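Local coordinates for protein ubiquitin-conjugating enzyme E2, putative (Plasmodium falciparum, PDB 2Q0V) that probably acts in the ubiquitin conjugation pathway as a ubiquitin-conjugating (UBC) domain protein akin to the E2 variants (UEV), at residues 113-118 against 129-134; 55-60 against 123-128. All coordinates share one frame; numbering follows the deposited sequence.

Both contacts use helix 125-135, and they follow one another along it. Interaction 2 sets its first turn, within 123-128, on the inner strand 56-62. Interaction 1 sets the next turns, 129-134, against the short helix 114-117. Their centres are about 11 Å apart. They meet where I115 CD1 packs on I128 CG1, 3.5 Å away. The touching residues of interaction 2 are all buried, near the middle of the chain, and the contact is apolar and aromatic. Interaction 1 is largely buried too, but it includes the partly exposed S131. Its short helix also has an exposed side that holds a phosphate ion.

Interaction 1: residues 113-118 against 129-134; sequences LHILKN and LISLRQ. With PO4 (phosphate ion), chain B.
I115 and S131 make the closest approach between the two helices. CG1 of I115 lies 3.5 Å from S131 OG and 3.9 Å from S131 CB. The CG2 branch of I115 comes next, 3.9 Å from the same OG. With CG1 between the backbone N and the carbonyl carbon (chi1 58°), and CG2 beside that N, I115 turns both branches to one small side chain. The S131 hydroxyl meets only carbon across this contact. Its polar partner is T127 O, one turn back in the same helix.

The second touch is leucine on leucine. L113 CD2 meets L132 CD2 at 4.0 Å, methyl to methyl, and the two side chains cross at about a right angle. L113 is the N-cap residue of helix 114-117. L113 O accepts a hydrogen bond from K117 N at 2.9 Å, which closes the first turn.

Further partners surround both sides. I115 also rests on T127, and L132 rests on I61 of strand 56-62. K117 extends to a phosphate ion, probably from the crystallisation liquor, and K117 NZ donates to its O3 at 2.7 Å. Phosphate O2 lies at the edge of the H114 ring, near the ring plane.

In active E2 enzymes the catalytic cysteine lies just before the equivalent short helix. The UEV proteins, with which this chain is probably grouped, lack that cysteine. The short helix packed on helix 125-135 is part of the UBC fold.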
loop_
_atom_site.group_PDB
_atom_site.type_symbol
_atom_site.label_atom_id
_atom_site.label_comp_id
_atom_site.label_asym_id
_atom_site.label_seq_id
_atom_site.Cartn_x
_atom_site.Cartn_y
_atom_site.Cartn_z
ATOM N N LEU A 113 3.247 -7.348 9.631
ATOM C CA LEU A 113 1.970 -6.787 9.207
ATOM C C LEU A 113 1.059 -7.988 8.887
ATOM O O LEU A 113 1.409 -8.814 8.026
ATOM C CB LEU A 113 2.165 -5.853 7.996
ATOM C CG LEU A 113 1.048 -4.855 7.636
ATOM C CD1 LEU A 113 0.889 -3.753 8.697
ATOM C CD2 LEU A 113 1.204 -4.235 6.254
ATOM N N HIS A 114 -0.076 -8.097 9.591
ATOM C CA HIS A 114 -0.998 -9.239 9.457
ATOM C C HIS A 114 -1.359 -9.533 8.032
ATOM O O HIS A 114 -1.176 -10.645 7.581
ATOM C CB HIS A 114 -2.311 -9.078 10.257
ATOM C CG HIS A 114 -3.348 -10.135 9.919
ATOM N ND1 HIS A 114 -3.459 -11.329 10.611
ATOM C CD2 HIS A 114 -4.271 -10.197 8.922
ATOM C CE1 HIS A 114 -4.420 -12.062 10.071
ATOM N NE2 HIS A 114 -4.927 -11.402 9.044
ATOM N N ILE A 115 -1.879 -8.548 7.309
ATOM C CA ILE A 115 -2.411 -8.838 5.986
ATOM C C ILE A 115 -1.354 -9.325 5.007
ATOM O O ILE A 115 -1.707 -9.973 4.036
ATOM C CB ILE A 115 -3.271 -7.681 5.367
ATOM C CG1 ILE A 115 -2.476 -6.386 5.263
ATOM C CG2 ILE A 115 -4.599 -7.474 6.113
ATOM C CD1 ILE A 115 -2.119 -6.112 3.853
ATOM N N LEU A 116 -0.077 -9.005 5.236
ATOM C CA LEU A 116 0.995 -9.485 4.338
ATOM C C LEU A 116 1.474 -10.845 4.772
ATOM O O LEU A 116 1.651 -11.725 3.937
ATOM C CB LEU A 116 2.179 -8.516 4.249
ATOM C CG LEU A 116 1.935 -7.169 3.544
ATOM C CD1 LEU A 116 3.167 -6.302 3.700
ATOM C CD2 LEU A 116 1.545 -7.318 2.063
ATOM N N LYS A 117 1.688 -10.993 6.079
ATOM C CA LYS A 117 2.065 -12.250 6.710
ATOM C C LYS A 117 1.070 -13.354 6.370
ATOM O O LYS A 117 1.435 -14.403 5.818
ATOM C CB LYS A 117 2.077 -12.069 8.221
ATOM C CG LYS A 117 2.761 -13.179 8.952
ATOM C CD LYS A 117 2.457 -13.125 10.416
ATOM C CE LYS A 117 2.747 -14.513 10.992
ATOM N NZ LYS A 117 2.574 -14.684 12.482
ATOM N N ASN A 118 -0.194 -13.109 6.699
ATOM C CA ASN A 118 -1.258 -14.058 6.423
ATOM C C ASN A 118 -2.040 -13.569 5.253
ATOM O O ASN A 118 -3.243 -13.404 5.371
ATOM C CB ASN A 118 -2.199 -14.170 7.610
ATOM C CG ASN A 118 -1.475 -14.381 8.888
ATOM O OD1 ASN A 118 -1.517 -13.535 9.785
ATOM N ND2 ASN A 118 -0.759 -15.505 8.981
ATOM N N LEU A 129 -2.753 -0.269 2.033
ATOM C CA LEU A 129 -2.700 1.149 2.347
ATOM C C LEU A 129 -3.457 1.457 3.626
ATOM O O LEU A 129 -2.874 2.026 4.532
ATOM C CB LEU A 129 -3.136 1.989 1.141
ATOM C CG LEU A 129 -2.210 1.764 -0.069
ATOM C CD1 LEU A 129 -2.675 2.491 -1.327
ATOM C CD2 LEU A 129 -0.690 2.001 0.247
ATOM N N ILE A 130 -4.712 1.008 3.721
ATOM C CA ILE A 130 -5.508 1.024 4.953
ATOM C C ILE A 130 -4.829 0.414 6.170
ATOM O O ILE A 130 -4.814 0.985 7.244
ATOM C CB ILE A 130 -6.851 0.311 4.743
ATOM C CG1 ILE A 130 -7.691 1.067 3.725
ATOM C CG2 ILE A 130 -7.645 0.174 6.099
ATOM C CD1 ILE A 130 -9.078 0.316 3.407
ATOM N N SER A 131 -4.244 -0.752 5.995
ATOM C CA SER A 131 -3.494 -1.406 7.072
ATOM C C SER A 131 -2.317 -0.624 7.580
ATOM O O SER A 131 -2.035 -0.656 8.773
ATOM C CB SER A 131 -3.033 -2.783 6.630
ATOM O OG SER A 131 -4.140 -3.633 6.691
ATOM N N LEU A 132 -1.613 0.036 6.666
ATOM C CA LEU A 132 -0.478 0.880 7.020
ATOM C C LEU A 132 -0.912 2.137 7.768
ATOM O O LEU A 132 -0.281 2.526 8.751
ATOM C CB LEU A 132 0.356 1.210 5.778
ATOM C CG LEU A 132 1.185 0.026 5.220
ATOM C CD1 LEU A 132 1.812 0.410 3.846
ATOM C CD2 LEU A 132 2.245 -0.410 6.206
ATOM N N ARG A 133 -2.027 2.731 7.354
ATOM C CA ARG A 133 -2.531 3.864 8.087
ATOM C C ARG A 133 -3.016 3.480 9.494
ATOM O O ARG A 133 -2.918 4.278 10.405
ATOM C CB ARG A 133 -3.637 4.553 7.309
ATOM C CG ARG A 133 -3.495 6.013 7.346
ATOM C CD ARG A 133 -4.086 6.684 6.120
ATOM N NE ARG A 133 -5.439 7.080 6.437
ATOM C CZ ARG A 133 -5.787 8.049 7.280
ATOM N NH1 ARG A 133 -7.068 8.267 7.490
ATOM N NH2 ARG A 133 -4.892 8.798 7.888
ATOM N N GLN A 134 -3.507 2.254 9.673
ATOM C CA GLN A 134 -3.954 1.796 10.991
ATOM C C GLN A 134 -2.820 1.461 11.920
ATOM O O GLN A 134 -2.909 1.696 13.117
ATOM C CB GLN A 134 -4.925 0.634 10.856
ATOM C CG GLN A 134 -6.262 1.136 10.250
ATOM C CD GLN A 134 -7.222 1.677 11.309
ATOM O OE1 GLN A 134 -7.250 1.201 12.455
ATOM N NE2 GLN A 134 -8.019 2.635 10.928
HETATM P P PO4 B . -0.645 -14.593 13.495
HETATM O O1 PO4 B . 0.192 -14.241 14.705
HETATM O O2 PO4 B . -0.907 -13.339 12.684
HETATM O O3 PO4 B . 0.069 -15.609 12.633
HETATM O O4 PO4 B . -1.939 -15.209 13.969
#

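Interaction 2: residues 55-60 against 123-128; sequences SNWSCT and YTIETI
The indole of W57 has I125 CD1 over one face. The methyl sits 3.7 Å from the centroid of the five-membered ring and only 14° off its normal, a CH-pi contact. W57 CE2, on the bond shared by the two rings, is its nearest atom, at 3.6 Å. At the edge of the indole, in its plane, lies S55 O. The ring nitrogen has its own partner, since W57 NE1 donates to L54 O. W57 also touches L26 and L30 of helix 22-34.

I125 has a second point of touch. Its CG2 branch meets C59 SG at 4.2 Å. The long branch starts with CG1 beside the backbone N (chi1 -70°), and CG2 is anti to that N. One isoleucine therefore reaches W57 with CD1 and C59 with CG2. W57 and C59 are alternate residues of strand 56-62, so they point to the same side of the sheet. F44 of the neighbouring strand 42-46 touches both C59 and I125.

I125 is the first residue of its helix, after the N-cap T124. T124 N donates to T127 OG1 at 2.8 Å, with an angle of 156°. I125 N donates to E29 OE1 of helix 22-34. The first bond closes the helix start on itself, and the second ties it to helix 22-34.

The contact itself has no polar pairing. Dispersion between methyl groups, sulfur and an aromatic face joins helix 125-135 to the sheet. The polar groups nearby, the indole N-H and the first helical N-H, are satisfied by other residues, which suits a buried hydrophobic core.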
loop_
_atom_site.group_PDB
_atom_site.type_symbol
_atom_site.label_atom_id
_atom_site.label_comp_id
_atom_site.label_asym_id
_atom_site.label_seq_id
_atom_site.Cartn_x
_atom_site.Cartn_y
_atom_site.Cartn_z
ATOM N N SER A 55 1.828 -3.677 -12.984
ATOM C CA SER A 55 2.502 -4.289 -11.864
ATOM C C SER A 55 2.970 -3.300 -10.794
ATOM O O SER A 55 2.991 -3.641 -9.621
ATOM C CB SER A 55 3.693 -5.125 -12.352
ATOM O OG SER A 55 3.264 -6.166 -13.199
ATOM N N ASN A 56 3.367 -2.109 -11.218
ATOM C CA ASN A 56 3.977 -1.097 -10.348
ATOM C C ASN A 56 3.032 0.068 -10.024
ATOM O O ASN A 56 2.527 0.748 -10.930
ATOM C CB ASN A 56 5.260 -0.548 -10.983
ATOM C CG ASN A 56 6.529 -1.165 -10.375
ATOM O OD1 ASN A 56 7.027 -2.222 -10.838
ATOM N ND2 ASN A 56 7.065 -0.504 -9.325
ATOM N N TRP A 57 2.817 0.309 -8.737
ATOM C CA TRP A 57 1.827 1.303 -8.323
ATOM C C TRP A 57 2.435 2.373 -7.474
ATOM O O TRP A 57 3.132 2.072 -6.506
ATOM C CB TRP A 57 0.648 0.648 -7.578
ATOM C CG TRP A 57 -0.104 -0.361 -8.432
ATOM C CD1 TRP A 57 0.359 -1.576 -8.867
ATOM C CD2 TRP A 57 -1.434 -0.240 -8.940
ATOM N NE1 TRP A 57 -0.598 -2.212 -9.616
ATOM C CE2 TRP A 57 -1.710 -1.421 -9.675
ATOM C CE3 TRP A 57 -2.425 0.739 -8.839
ATOM C CZ2 TRP A 57 -2.934 -1.632 -10.332
ATOM C CZ3 TRP A 57 -3.634 0.529 -9.477
ATOM C CH2 TRP A 57 -3.883 -0.658 -10.210
ATOM N N SER A 58 2.153 3.618 -7.846
ATOM C CA SER A 58 2.424 4.778 -7.013
ATOM C C SER A 58 1.256 5.064 -6.057
ATOM O O SER A 58 0.120 5.243 -6.494
ATOM C CB SER A 58 2.687 6.004 -7.877
ATOM O OG SER A 58 3.962 5.890 -8.460
ATOM N N CYS A 59 1.576 5.128 -4.765
ATOM C CA CYS A 59 0.602 5.240 -3.681
ATOM C C CYS A 59 0.910 6.375 -2.705
ATOM O O CYS A 59 2.065 6.755 -2.515
ATOM C CB CYS A 59 0.525 3.920 -2.926
ATOM S SG CYS A 59 0.229 2.487 -3.993
ATOM N N THR A 60 -0.136 6.903 -2.085
ATOM C CA THR A 60 -0.018 7.923 -1.052
ATOM C C THR A 60 -0.831 7.531 0.190
ATOM O O THR A 60 -1.994 7.090 0.078
ATOM C CB THR A 60 -0.504 9.286 -1.569
ATOM O OG1 THR A 60 0.261 9.664 -2.720
ATOM C CG2 THR A 60 -0.325 10.350 -0.534
ATOM N N TYR A 123 -7.546 -9.609 -0.164
ATOM C CA TYR A 123 -6.955 -8.310 0.145
ATOM C C TYR A 123 -6.523 -7.623 -1.156
ATOM O O TYR A 123 -6.337 -8.279 -2.199
ATOM C CB TYR A 123 -5.759 -8.457 1.102
ATOM C CG TYR A 123 -6.060 -9.161 2.430
ATOM C CD1 TYR A 123 -7.313 -9.063 3.042
ATOM C CD2 TYR A 123 -5.087 -9.905 3.072
ATOM C CE1 TYR A 123 -7.576 -9.698 4.242
ATOM C CE2 TYR A 123 -5.344 -10.534 4.291
ATOM C CZ TYR A 123 -6.579 -10.423 4.860
ATOM O OH TYR A 123 -6.816 -11.049 6.068
ATOM N N THR A 124 -6.393 -6.293 -1.097
ATOM C CA THR A 124 -6.091 -5.457 -2.264
ATOM C C THR A 124 -4.942 -4.522 -1.945
ATOM O O THR A 124 -4.495 -4.440 -0.813
ATOM C CB THR A 124 -7.328 -4.600 -2.712
ATOM O OG1 THR A 124 -7.805 -3.814 -1.617
ATOM C CG2 THR A 124 -8.485 -5.489 -3.192
ATOM N N ILE A 125 -4.461 -3.826 -2.962
ATOM C CA ILE A 125 -3.603 -2.667 -2.774
ATOM C C ILE A 125 -4.204 -1.730 -1.706
ATOM O O ILE A 125 -3.499 -1.306 -0.785
ATOM C CB ILE A 125 -3.360 -1.955 -4.129
ATOM C CG1 ILE A 125 -2.467 -2.844 -5.015
ATOM C CG2 ILE A 125 -2.694 -0.593 -3.912
ATOM C CD1 ILE A 125 -2.779 -2.792 -6.469
ATOM N N GLU A 126 -5.501 -1.452 -1.803
ATOM C CA GLU A 126 -6.194 -0.632 -0.823
ATOM C C GLU A 126 -6.115 -1.183 0.615
ATOM O O GLU A 126 -5.767 -0.432 1.536
ATOM C CB GLU A 126 -7.622 -0.366 -1.274
ATOM C CG GLU A 126 -8.517 0.335 -0.276
ATOM C CD GLU A 126 -9.914 0.665 -0.856
ATOM O OE1 GLU A 126 -10.148 0.439 -2.087
ATOM O OE2 GLU A 126 -10.779 1.152 -0.072
ATOM N N THR A 127 -6.374 -2.479 0.794
ATOM C CA THR A 127 -6.204 -3.140 2.117
ATOM C C THR A 127 -4.847 -2.857 2.762
ATOM O O THR A 127 -4.753 -2.667 3.982
ATOM C CB THR A 127 -6.363 -4.697 2.042
ATOM O OG1 THR A 127 -7.467 -5.027 1.202
ATOM C CG2 THR A 127 -6.634 -5.279 3.397
ATOM N N ILE A 128 -3.803 -2.878 1.938
ATOM C CA ILE A 128 -2.441 -2.649 2.401
ATOM C C ILE A 128 -2.308 -1.192 2.867
ATOM O O ILE A 128 -1.874 -0.927 3.964
ATOM C CB ILE A 128 -1.418 -2.952 1.279
ATOM C CG1 ILE A 128 -1.466 -4.447 0.875
ATOM C CG2 ILE A 128 0.000 -2.445 1.687
ATOM C CD1 ILE A 128 -0.692 -4.760 -0.449
#